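Long-range contacts in RabGDI protein (Plasmodium falciparum 3D7, PDB 3P1W), which probably acts as a Rab GDP-dissociation inhibitor, binding Rab GTPases in their GDP-bound state and so controlling their cycling on and off membranes: residues 37-42 and 105-109; 48-52 and 310-314; 277-281 and 293-299; 287-291 and 424-428; 427-431 and 445-449. All coordinates share one frame; numbering follows the deposited sequence.

Interaction 1: residues 37-42 and 105-109; sequences GLLSHY and ILKKT
Leu-38 and His-41 on the last turn of helix 30-41, with Tyr-42 just beyond it, meet the last turn of helix 101-108; helix 30-41 links strands 20-26 and 46-49 in a beta-alpha-beta crossover. The inner part of the contact is apolar: Leu-38 CD2 lies 3.7 Å from Thr-109 CG2 and 4.0 Å from Ile-105 CG2, and branched residues suit this closely filled spot beside Trp-450 and Leu-446 of helix 440-454. Thr-109 gives its methyl to the leucine, while OG1 donates to Ile-105 O, one turn back, at 3.0 Å. Thr-109 N reaches the same carbonyl from the opposite face of its plane. Toward the surface, Lys-108 CG sits over one face of the imidazole in a CH-pi contact, 4.1 Å from the centroid of the His-41 ring. The lysine chain then runs past Tyr-42 at roughly a right angle, and its bends at chi3 (-74°) and chi4 (-68°) bring the ammonium round to the phenol. Lys-108 NZ donates to Tyr-42 OH at 2.9 Å. The phenol oxygen is thus the acceptor, and the adjacent positive charge would probably make its proton somewhat more acidic and disfavour a charged His-41.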
# COMPACT_ATOMS: atom_id res chain seq x y z
N GLY A 37 -6.96 -16.75 1.18
CA GLY A 37 -6.13 -17.48 0.23
C GLY A 37 -5.09 -18.35 0.92
O GLY A 37 -4.98 -19.55 0.63
N LEU A 38 -4.35 -17.75 1.85
CA LEU A 38 -3.37 -18.48 2.65
C LEU A 38 -3.98 -19.60 3.51
O LEU A 38 -3.41 -20.70 3.61
CB LEU A 38 -2.62 -17.51 3.57
CG LEU A 38 -1.65 -16.55 2.85
CD1 LEU A 38 -1.21 -15.48 3.82
CD2 LEU A 38 -0.46 -17.34 2.30
N LEU A 39 -5.13 -19.32 4.14
CA LEU A 39 -5.83 -20.36 4.93
C LEU A 39 -6.27 -21.53 4.05
O LEU A 39 -6.06 -22.70 4.40
CB LEU A 39 -7.04 -19.76 5.65
CG LEU A 39 -6.67 -18.80 6.79
CD1 LEU A 39 -7.85 -17.88 7.23
CD2 LEU A 39 -6.11 -19.57 7.95
N SER A 40 -6.89 -21.22 2.92
CA SER A 40 -7.33 -22.24 1.96
C SER A 40 -6.14 -23.02 1.40
O SER A 40 -6.20 -24.24 1.21
CB SER A 40 -8.15 -21.58 0.84
OG SER A 40 -8.51 -22.50 -0.18
N HIS A 41 -5.03 -22.32 1.14
CA HIS A 41 -3.82 -22.99 0.65
C HIS A 41 -3.26 -24.00 1.67
O HIS A 41 -2.82 -25.09 1.28
CB HIS A 41 -2.75 -21.96 0.28
CG HIS A 41 -1.47 -22.57 -0.20
ND1 HIS A 41 -0.36 -22.70 0.61
CD2 HIS A 41 -1.12 -23.07 -1.41
CE1 HIS A 41 0.62 -23.26 -0.08
NE2 HIS A 41 0.18 -23.50 -1.31
N TYR A 42 -3.28 -23.64 2.95
CA TYR A 42 -2.74 -24.52 4.00
C TYR A 42 -3.80 -25.47 4.58
O TYR A 42 -3.66 -25.96 5.70
CB TYR A 42 -2.07 -23.69 5.12
CG TYR A 42 -0.70 -23.17 4.76
CD1 TYR A 42 -0.51 -21.85 4.37
CD2 TYR A 42 0.43 -24.00 4.82
CE1 TYR A 42 0.75 -21.35 4.05
CE2 TYR A 42 1.70 -23.52 4.49
CZ TYR A 42 1.85 -22.19 4.11
OH TYR A 42 3.10 -21.70 3.78
N ILE A 105 3.54 -14.06 -1.48
CA ILE A 105 2.26 -14.62 -1.08
C ILE A 105 1.40 -14.98 -2.28
O ILE A 105 0.79 -16.06 -2.30
CB ILE A 105 1.47 -13.66 -0.18
CG1 ILE A 105 2.11 -13.60 1.20
CG2 ILE A 105 0.03 -14.09 -0.04
CD1 ILE A 105 1.59 -12.43 2.07
N LEU A 106 1.36 -14.11 -3.28
CA LEU A 106 0.58 -14.38 -4.48
C LEU A 106 1.17 -15.56 -5.26
O LEU A 106 0.43 -16.29 -5.90
CB LEU A 106 0.49 -13.15 -5.39
CG LEU A 106 -0.32 -11.98 -4.83
CD1 LEU A 106 -0.03 -10.71 -5.60
CD2 LEU A 106 -1.80 -12.27 -4.85
N LYS A 107 2.50 -15.71 -5.22
CA LYS A 107 3.15 -16.86 -5.86
C LYS A 107 2.75 -18.14 -5.14
O LYS A 107 2.26 -19.09 -5.76
CB LYS A 107 4.68 -16.73 -5.83
CG LYS A 107 5.25 -15.51 -6.57
CD LYS A 107 5.88 -15.86 -7.89
CE LYS A 107 6.56 -14.66 -8.52
NZ LYS A 107 7.11 -15.02 -9.87
N LYS A 108 2.96 -18.16 -3.83
CA LYS A 108 2.65 -19.33 -3.01
C LYS A 108 1.21 -19.82 -3.19
O LYS A 108 0.97 -21.03 -3.34
CB LYS A 108 2.90 -19.02 -1.53
CG LYS A 108 2.42 -20.11 -0.57
CD LYS A 108 2.64 -19.71 0.89
CE LYS A 108 4.11 -19.81 1.28
NZ LYS A 108 4.56 -21.21 1.31
N THR A 109 0.26 -18.90 -3.15
CA THR A 109 -1.18 -19.24 -3.24
C THR A 109 -1.64 -19.48 -4.69
O THR A 109 -2.79 -19.85 -4.92
CB THR A 109 -2.06 -18.14 -2.59
OG1 THR A 109 -1.92 -16.90 -3.31
CG2 THR A 109 -1.67 -17.93 -1.13

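Interaction 2: residues 48-52 and 310-314; sequences VLDRN and PSYVM
Arg-51 and Tyr-312 join the loop following strand 46-49 of the Rossmann-type sheet to a short 3-10 turn after strand 305-308. The backbones stay apart, so long side chains have to bridge the gap. The tight part is a cation-pi stack: the guanidinium lies flat on the phenol ring, planes 18° apart, and Arg-51 CZ is 3.8 Å from the centroid of the Tyr-312 ring. NH2 stands almost over the ring centre. A bend at chi3 (76°) lays the guanidinium over the ring, the two side chains coming from opposite directions. In the guanidinium plane, NH1 and NH2 of Arg-51 both donate to Ser-311 OG, at 2.9 and 3.1 Å. This hydroxyl also hydrogen-bonds Asp-309; serine is short enough to reach the guanidinium edge while the ring takes its face. At the far end of the phenol, Arg-51 N donates nearly straight to Tyr-312 OH at 3.2 Å. The Asp-50 side is looser: its carboxylate stands nearly upright to the ring, and OD2 is taken by Thr-28. OD1 accepts from Asn-52 N in an Asx turn and reaches the phenol indirectly, through a water that lies 2.7 Å from Tyr-312 OH.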
# COMPACT_ATOMS: atom_id res chain seq x y z
N VAL A 48 -16.20 -17.10 3.83
CA VAL A 48 -15.94 -15.65 3.68
C VAL A 48 -17.26 -14.95 3.40
O VAL A 48 -17.96 -15.33 2.43
CB VAL A 48 -14.94 -15.40 2.53
CG1 VAL A 48 -14.64 -13.89 2.39
CG2 VAL A 48 -13.65 -16.20 2.79
N LEU A 49 -17.62 -13.98 4.24
CA LEU A 49 -18.91 -13.29 4.18
C LEU A 49 -18.71 -11.80 4.08
O LEU A 49 -17.83 -11.26 4.76
CB LEU A 49 -19.72 -13.55 5.46
CG LEU A 49 -19.92 -15.03 5.79
CD1 LEU A 49 -20.73 -15.16 7.07
CD2 LEU A 49 -20.61 -15.72 4.63
N ASP A 50 -19.55 -11.13 3.30
CA ASP A 50 -19.51 -9.68 3.16
C ASP A 50 -20.92 -9.13 3.08
O ASP A 50 -21.76 -9.63 2.31
CB ASP A 50 -18.70 -9.31 1.90
CG ASP A 50 -18.26 -7.83 1.86
OD1 ASP A 50 -18.99 -6.94 2.34
OD2 ASP A 50 -17.16 -7.59 1.36
N ARG A 51 -21.19 -8.10 3.87
CA ARG A 51 -22.50 -7.47 3.87
C ARG A 51 -22.84 -6.75 2.55
O ARG A 51 -24.00 -6.56 2.23
CB ARG A 51 -22.61 -6.48 5.03
CG ARG A 51 -21.77 -5.22 4.88
CD ARG A 51 -22.03 -4.20 5.99
NE ARG A 51 -21.39 -4.56 7.25
CZ ARG A 51 -20.12 -4.30 7.57
NH1 ARG A 51 -19.29 -3.69 6.74
NH2 ARG A 51 -19.66 -4.66 8.76
N ASN A 52 -21.81 -6.33 1.82
CA ASN A 52 -21.96 -5.54 0.61
C ASN A 52 -22.35 -6.39 -0.59
O ASN A 52 -22.09 -7.60 -0.60
CB ASN A 52 -20.63 -4.82 0.29
CG ASN A 52 -20.23 -3.81 1.35
OD1 ASN A 52 -21.07 -3.17 1.97
ND2 ASN A 52 -18.91 -3.64 1.54
N PRO A 310 -12.35 -3.66 10.75
CA PRO A 310 -12.88 -2.96 11.90
C PRO A 310 -14.40 -2.71 11.86
O PRO A 310 -15.03 -2.62 12.92
CB PRO A 310 -12.07 -1.63 11.92
CG PRO A 310 -10.80 -1.98 11.31
CD PRO A 310 -11.20 -2.93 10.17
N SER A 311 -14.99 -2.67 10.68
CA SER A 311 -16.42 -2.40 10.57
C SER A 311 -17.28 -3.49 11.17
O SER A 311 -18.46 -3.24 11.45
CB SER A 311 -16.86 -2.16 9.12
OG SER A 311 -16.86 -3.31 8.34
N TYR A 312 -16.72 -4.69 11.34
CA TYR A 312 -17.47 -5.82 11.90
C TYR A 312 -17.42 -5.94 13.42
O TYR A 312 -18.13 -6.79 14.01
CB TYR A 312 -17.04 -7.13 11.22
CG TYR A 312 -17.53 -7.22 9.82
CD1 TYR A 312 -18.81 -7.69 9.52
CD2 TYR A 312 -16.71 -6.80 8.75
CE1 TYR A 312 -19.27 -7.76 8.21
CE2 TYR A 312 -17.16 -6.86 7.45
CZ TYR A 312 -18.44 -7.33 7.18
OH TYR A 312 -18.86 -7.36 5.86
N VAL A 313 -16.66 -5.06 14.06
CA VAL A 313 -16.48 -5.12 15.51
C VAL A 313 -16.78 -3.80 16.18
O VAL A 313 -16.33 -3.54 17.31
CB VAL A 313 -15.06 -5.61 15.90
CG1 VAL A 313 -14.83 -7.07 15.46
CG2 VAL A 313 -13.94 -4.68 15.31
N MET A 314 -17.61 -2.98 15.54
CA MET A 314 -17.89 -1.65 16.08
C MET A 314 -18.78 -1.71 17.32
O MET A 314 -18.83 -0.73 18.07
CB MET A 314 -18.56 -0.77 15.02
CG MET A 314 -17.69 -0.44 13.85
SD MET A 314 -16.32 0.63 14.30
CE MET A 314 -17.21 2.18 14.34
O HOH W 1 -17.85 -5.55 4.11

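Interaction 3: residues 277-281 and 293-299; sequences KNVVD and IKSSDGE
Val-279 and Ser-295 form an antiparallel non-hydrogen-bonded pair with CA atoms 4.2 Å apart, and the register then slips so that Val-280 and Asp-281 both face Lys-294. Lys-294 O takes a firm bond from Val-280 N at 2.9 Å and a weak one from Asp-281 N, while Lys-294 N donates to Asp-281 O at 3.0 Å. This is a classic beta bulge in the hairpin of strands 279-284 and 290-295. Beyond the Val-279/Ser-295 pair the backbones stay joined: Ser-296 N donates to Asn-278 O at 3.0 Å, nearly along the C=O axis. Val-279 CG2 and Ile-293 CD1 touch at 4.2 Å, a natural place for branched aliphatics, since Val-279 also touches Leu-26, and Ile-293 touches Ile-24 and Leu-49. The exposed Val-280 presses CG1 on Ser-296 CB at 3.5 Å, unusually close. Ser-295 organises the type I turn that ends at Gly-298: chi1 of 79° sets OG between the backbone N and the carbonyl carbon, where it accepts from Asp-297 N, an ST turn, and from Glu-299 N. It donates to Glu-299 OE2 on the anti lone pair. Glu-299 OE1 is thereby held for Lys-277 NZ, a salt bridge of 2.8 Å through the syn lone pair.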
# COMPACT_ATOMS: atom_id res chain seq x y z
N LYS A 277 -24.39 -10.83 2.67
CA LYS A 277 -24.59 -11.63 3.89
C LYS A 277 -24.42 -10.78 5.13
O LYS A 277 -23.29 -10.45 5.52
CB LYS A 277 -23.60 -12.80 3.93
CG LYS A 277 -23.91 -13.92 2.94
CD LYS A 277 -25.25 -14.59 3.24
CE LYS A 277 -25.46 -15.81 2.37
NZ LYS A 277 -26.91 -16.11 2.25
N ASN A 278 -25.54 -10.40 5.73
CA ASN A 278 -25.53 -9.45 6.84
C ASN A 278 -25.43 -10.10 8.23
O ASN A 278 -26.41 -10.57 8.81
CB ASN A 278 -26.75 -8.54 6.79
CG ASN A 278 -26.59 -7.30 7.67
OD1 ASN A 278 -25.49 -6.73 7.79
ND2 ASN A 278 -27.69 -6.87 8.28
N VAL A 279 -24.22 -10.10 8.76
CA VAL A 279 -23.94 -10.60 10.09
C VAL A 279 -24.54 -9.64 11.10
O VAL A 279 -24.36 -8.42 10.98
CB VAL A 279 -22.43 -10.77 10.27
CG1 VAL A 279 -22.09 -11.24 11.67
CG2 VAL A 279 -21.91 -11.74 9.23
N VAL A 280 -25.29 -10.17 12.06
CA VAL A 280 -25.89 -9.34 13.10
C VAL A 280 -25.41 -9.68 14.51
O VAL A 280 -25.80 -8.99 15.47
CB VAL A 280 -27.45 -9.35 13.04
CG1 VAL A 280 -27.92 -8.97 11.62
CG2 VAL A 280 -28.04 -10.70 13.49
N ASP A 281 -24.56 -10.72 14.65
CA ASP A 281 -24.01 -11.11 15.95
C ASP A 281 -22.83 -12.09 15.91
O ASP A 281 -22.71 -12.94 14.99
CB ASP A 281 -25.10 -11.71 16.83
CG ASP A 281 -26.04 -10.66 17.40
OD1 ASP A 281 -25.53 -9.61 17.91
OD2 ASP A 281 -27.27 -10.88 17.34
N ILE A 293 -21.08 -17.26 14.36
CA ILE A 293 -21.69 -16.00 13.86
C ILE A 293 -23.12 -16.24 13.38
O ILE A 293 -23.47 -17.34 12.93
CB ILE A 293 -20.87 -15.37 12.71
CG1 ILE A 293 -20.73 -16.34 11.54
CG2 ILE A 293 -19.46 -14.90 13.19
CD1 ILE A 293 -21.10 -15.73 10.23
N LYS A 294 -23.96 -15.21 13.48
CA LYS A 294 -25.37 -15.28 13.08
C LYS A 294 -25.68 -14.15 12.13
O LYS A 294 -25.08 -13.08 12.22
CB LYS A 294 -26.30 -15.14 14.29
CG LYS A 294 -26.24 -16.23 15.32
CD LYS A 294 -27.17 -15.93 16.51
CE LYS A 294 -28.65 -15.86 16.10
NZ LYS A 294 -29.58 -16.07 17.26
N SER A 295 -26.67 -14.37 11.26
CA SER A 295 -27.08 -13.34 10.29
C SER A 295 -28.50 -12.83 10.58
O SER A 295 -29.17 -13.33 11.46
CB SER A 295 -27.00 -13.89 8.87
OG SER A 295 -28.12 -14.70 8.56
N SER A 296 -28.93 -11.81 9.82
CA SER A 296 -30.30 -11.28 9.93
C SER A 296 -31.32 -12.20 9.26
O SER A 296 -32.52 -12.07 9.49
CB SER A 296 -30.38 -9.87 9.32
OG SER A 296 -29.64 -9.79 8.10
N ASP A 297 -30.82 -13.11 8.43
CA ASP A 297 -31.65 -14.07 7.71
C ASP A 297 -31.66 -15.43 8.41
O ASP A 297 -31.95 -16.46 7.79
CB ASP A 297 -31.14 -14.20 6.26
CG ASP A 297 -31.28 -12.90 5.49
OD1 ASP A 297 -32.35 -12.26 5.60
OD2 ASP A 297 -30.34 -12.51 4.78
N GLY A 298 -31.36 -15.44 9.71
CA GLY A 298 -31.47 -16.65 10.52
C GLY A 298 -30.50 -17.75 10.14
O GLY A 298 -30.82 -18.94 10.24
N GLU A 299 -29.31 -17.36 9.65
CA GLU A 299 -28.25 -18.31 9.35
C GLU A 299 -27.30 -18.34 10.53
O GLU A 299 -27.04 -17.31 11.15
CB GLU A 299 -27.50 -17.93 8.09
CG GLU A 299 -28.38 -17.83 6.85
CD GLU A 299 -27.84 -16.84 5.82
OE1 GLU A 299 -27.63 -17.27 4.67
OE2 GLU A 299 -27.64 -15.65 6.17

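Interaction 4: residues 287-291 and 424-428; sequences DNKVC and ADNIF
Lys-289 and Asp-425 bring their backbones together, CA atoms 3.9 Å apart, where strands 290-295 and 427-429 of the Rossmann-type sheet are both just beginning. One direct backbone bond crosses: Val-290 N donates to Asp-425 O at 2.9 Å, nearly straight at 171°. A water extends the link, donating to Val-290 O and accepting from Asn-426 ND2 at 3.0 Å. Asn-426 sits at positive phi (66°), a conformation asparagine tolerates well. Beside the direct bond, Val-290 CB packs against Ile-427 CG1 at 3.7 Å, the two side chains crossing at about a right angle. Phe-282 touches both, so beta-branched residues suit this buried corner of the two strand starts. On the outer side Lys-289, extended beyond CG, lays its methylenes over the Ala-424 carbonyl, with CD 3.4 Å from Ala-424 O. Asp-425 keeps its carboxylate turned from this contact: OD1 accepts from Ile-427 N at 2.8 Å in an Asx turn, met from above the carboxylate plane, and OD2 forms a salt bridge with Lys-319. Asp-425 thus uses its carbonyl across the contact and its carboxylate to shape its own turn, and Lys-319, which also bonds Ile-427 O, would probably stabilise the negative charge.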
# COMPACT_ATOMS: atom_id res chain seq x y z
N ASP A 287 -16.11 -18.92 28.03
CA ASP A 287 -14.87 -18.19 28.33
C ASP A 287 -14.76 -16.91 27.49
O ASP A 287 -13.68 -16.35 27.36
CB ASP A 287 -13.62 -19.05 28.10
CG ASP A 287 -13.69 -20.40 28.79
OD1 ASP A 287 -14.40 -20.54 29.81
OD2 ASP A 287 -13.02 -21.32 28.30
N ASN A 288 -15.88 -16.45 26.93
CA ASN A 288 -15.92 -15.25 26.10
C ASN A 288 -15.02 -15.33 24.86
O ASN A 288 -14.49 -14.31 24.40
CB ASN A 288 -15.61 -13.99 26.93
CG ASN A 288 -16.63 -13.75 28.02
OD1 ASN A 288 -17.81 -14.07 27.87
ND2 ASN A 288 -16.18 -13.20 29.14
N LYS A 289 -14.85 -16.53 24.32
CA LYS A 289 -14.11 -16.73 23.07
C LYS A 289 -15.11 -16.97 21.95
O LYS A 289 -16.15 -17.62 22.16
CB LYS A 289 -13.17 -17.91 23.16
CG LYS A 289 -12.13 -17.82 24.27
CD LYS A 289 -10.99 -18.81 24.05
CE LYS A 289 -10.32 -19.20 25.36
NZ LYS A 289 -8.91 -19.61 25.15
N VAL A 290 -14.80 -16.47 20.76
CA VAL A 290 -15.72 -16.61 19.64
C VAL A 290 -15.93 -18.10 19.33
O VAL A 290 -14.99 -18.90 19.38
CB VAL A 290 -15.26 -15.84 18.38
CG1 VAL A 290 -14.08 -16.55 17.68
CG2 VAL A 290 -16.44 -15.65 17.42
N CYS A 291 -17.18 -18.47 19.09
CA CYS A 291 -17.50 -19.84 18.68
C CYS A 291 -18.45 -19.86 17.48
O CYS A 291 -18.65 -20.92 16.89
CB CYS A 291 -18.07 -20.64 19.86
SG CYS A 291 -19.64 -20.07 20.47
N ALA A 424 -7.39 -13.00 23.05
CA ALA A 424 -7.88 -14.18 23.76
C ALA A 424 -9.18 -14.72 23.15
O ALA A 424 -9.44 -15.93 23.17
CB ALA A 424 -8.11 -13.84 25.23
N ASP A 425 -10.00 -13.82 22.62
CA ASP A 425 -11.29 -14.21 22.08
C ASP A 425 -11.23 -14.82 20.67
O ASP A 425 -12.26 -15.23 20.14
CB ASP A 425 -12.24 -13.01 22.10
CG ASP A 425 -11.84 -11.90 21.12
OD1 ASP A 425 -10.86 -12.05 20.33
OD2 ASP A 425 -12.52 -10.86 21.15
N ASN A 426 -10.04 -14.84 20.05
CA ASN A 426 -9.85 -15.39 18.70
C ASN A 426 -10.57 -14.62 17.58
O ASN A 426 -10.85 -15.19 16.50
CB ASN A 426 -10.22 -16.88 18.65
CG ASN A 426 -9.19 -17.74 19.34
OD1 ASN A 426 -8.00 -17.53 19.15
ND2 ASN A 426 -9.64 -18.72 20.13
N ILE A 427 -10.80 -13.33 17.81
CA ILE A 427 -11.31 -12.44 16.78
C ILE A 427 -10.15 -11.52 16.40
O ILE A 427 -9.76 -10.65 17.19
CB ILE A 427 -12.52 -11.62 17.24
CG1 ILE A 427 -13.68 -12.56 17.66
CG2 ILE A 427 -13.01 -10.69 16.12
CD1 ILE A 427 -14.81 -11.84 18.34
N PHE A 428 -9.58 -11.77 15.22
CA PHE A 428 -8.38 -11.06 14.74
C PHE A 428 -8.86 -10.00 13.80
O PHE A 428 -9.50 -10.32 12.80
CB PHE A 428 -7.45 -12.02 13.99
CG PHE A 428 -6.85 -13.08 14.87
CD1 PHE A 428 -5.55 -12.94 15.34
CD2 PHE A 428 -7.59 -14.19 15.26
CE1 PHE A 428 -5.00 -13.91 16.16
CE2 PHE A 428 -7.04 -15.17 16.11
CZ PHE A 428 -5.74 -15.02 16.55
O HOH W 2 -12.58 -19.30 19.85

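Interaction 5: residues 427-431 and 445-449; sequences IFVTS and DLLQI
Apolar packing is carried by Ile-449, which points from its helix at the strand and touches it with two branches. CG2 meets Phe-428 CB at 4.0 Å, and with CG1 set opposite the carbonyl carbon (chi1 -69°) and chi2 extended, CD1 reaches Thr-430. There the methyls press hard: Ile-449 CD1 and Thr-430 CG2 are only 3.3 Å apart, tighter than ordinary van der Waals contact. Threonine suits this position because it serves two environments, offering CG2 to the isoleucine while OG1 is bonded to Glu-32 of helix 30-41. The packing seats helix 440-454 against strand 427-429, which pairs in parallel with strand 305-308 in the Rossmann-type sheet. Leu-35 of helix 30-41 also touches Ile-449, so the two helices pack beside each other here. The hydrogen bonding centres on Asp-445. Ser-431 N donates to Asp-445 OD2 at 3.0 Å, coming in from above the carboxylate plane, with an N-H...O angle of 155°. The same oxygen forms a salt bridge with Lys-31, whose ammonium also bonds Ser-431 O, and this would probably favour the charged carboxylate. Water mediates the remaining link: one molecule donates to Val-429 O at 2.7 Å and to Asp-445 OD1 at 2.6 Å, spending both protons on acceptors that could not bond each other directly.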
# COMPACT_ATOMS: atom_id res chain seq x y z
N ILE A 427 -10.80 -13.33 17.81
CA ILE A 427 -11.31 -12.44 16.78
C ILE A 427 -10.15 -11.52 16.40
O ILE A 427 -9.76 -10.65 17.19
CB ILE A 427 -12.52 -11.62 17.24
CG1 ILE A 427 -13.68 -12.56 17.66
CG2 ILE A 427 -13.01 -10.69 16.12
CD1 ILE A 427 -14.81 -11.84 18.34
N PHE A 428 -9.58 -11.77 15.22
CA PHE A 428 -8.38 -11.06 14.74
C PHE A 428 -8.86 -10.00 13.80
O PHE A 428 -9.50 -10.32 12.80
CB PHE A 428 -7.45 -12.02 13.99
CG PHE A 428 -6.85 -13.08 14.87
CD1 PHE A 428 -5.55 -12.94 15.34
CD2 PHE A 428 -7.59 -14.19 15.26
CE1 PHE A 428 -5.00 -13.91 16.16
CE2 PHE A 428 -7.04 -15.17 16.11
CZ PHE A 428 -5.74 -15.02 16.55
N VAL A 429 -8.56 -8.74 14.13
CA VAL A 429 -9.06 -7.59 13.39
C VAL A 429 -7.93 -6.96 12.56
O VAL A 429 -6.87 -6.66 13.09
CB VAL A 429 -9.71 -6.53 14.32
CG1 VAL A 429 -10.31 -5.41 13.51
CG2 VAL A 429 -10.84 -7.18 15.19
N THR A 430 -8.16 -6.81 11.27
CA THR A 430 -7.19 -6.11 10.39
C THR A 430 -7.21 -4.60 10.70
O THR A 430 -8.25 -4.02 11.00
CB THR A 430 -7.46 -6.36 8.91
OG1 THR A 430 -8.80 -6.00 8.57
CG2 THR A 430 -7.18 -7.83 8.54
N SER A 431 -6.04 -3.98 10.61
CA SER A 431 -5.95 -2.52 10.73
C SER A 431 -6.50 -1.83 9.48
O SER A 431 -6.56 -2.40 8.38
CB SER A 431 -4.49 -2.10 11.02
OG SER A 431 -3.65 -2.39 9.91
N ASP A 445 0.75 -6.07 8.28
CA ASP A 445 -0.38 -6.32 9.16
C ASP A 445 -0.95 -7.72 8.97
O ASP A 445 -1.16 -8.43 9.94
CB ASP A 445 -1.49 -5.28 8.94
CG ASP A 445 -2.69 -5.49 9.87
OD1 ASP A 445 -2.49 -5.61 11.10
OD2 ASP A 445 -3.83 -5.52 9.34
N LEU A 446 -1.19 -8.12 7.72
CA LEU A 446 -1.74 -9.46 7.48
C LEU A 446 -0.76 -10.54 7.89
O LEU A 446 -1.17 -11.57 8.43
CB LEU A 446 -2.29 -9.63 6.05
CG LEU A 446 -1.34 -9.77 4.86
CD1 LEU A 446 -0.93 -11.25 4.73
CD2 LEU A 446 -2.04 -9.31 3.57
N LEU A 447 0.54 -10.30 7.70
CA LEU A 447 1.55 -11.25 8.19
C LEU A 447 1.56 -11.39 9.72
O LEU A 447 1.75 -12.48 10.24
CB LEU A 447 2.94 -10.89 7.69
CG LEU A 447 3.13 -11.19 6.20
CD1 LEU A 447 4.48 -10.68 5.75
CD2 LEU A 447 2.98 -12.70 5.91
N GLN A 448 1.38 -10.27 10.43
CA GLN A 448 1.29 -10.28 11.89
C GLN A 448 0.04 -11.08 12.31
O GLN A 448 0.11 -11.93 13.21
CB GLN A 448 1.23 -8.85 12.45
CG GLN A 448 1.47 -8.70 13.96
CD GLN A 448 1.26 -7.27 14.48
OE1 GLN A 448 0.13 -6.79 14.61
NE2 GLN A 448 2.35 -6.59 14.78
N ILE A 449 -1.09 -10.85 11.66
CA ILE A 449 -2.29 -11.64 11.95
C ILE A 449 -2.01 -13.14 11.73
O ILE A 449 -2.26 -13.95 12.63
CB ILE A 449 -3.49 -11.18 11.12
CG1 ILE A 449 -3.94 -9.79 11.60
CG2 ILE A 449 -4.62 -12.22 11.19
CD1 ILE A 449 -4.98 -9.12 10.71
O HOH W 3 -4.27 -5.87 13.03

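How the interactions relate
Interactions 2 and 5 are buried, 1 and 4 partly so, and 3 lies at the surface, far from the middle of the chain. All except interaction 1 reach the same mixed sheet. Interactions 3 and 4 take successive parts of strand 290-295, and 4 and 5 share Ile-427 and Phe-428 of strand 427-429. Interaction 1 reaches 5 through Ile-105 packing on Leu-446 and Leu-447, while Asp-50 O probably bonds Lys-277 N between 2 and 3. The chemistry differs accordingly: backbone pairing dominates 3, a single strand-start bond with water marks 4, and side chains do most of the work in 1, 2 and 5.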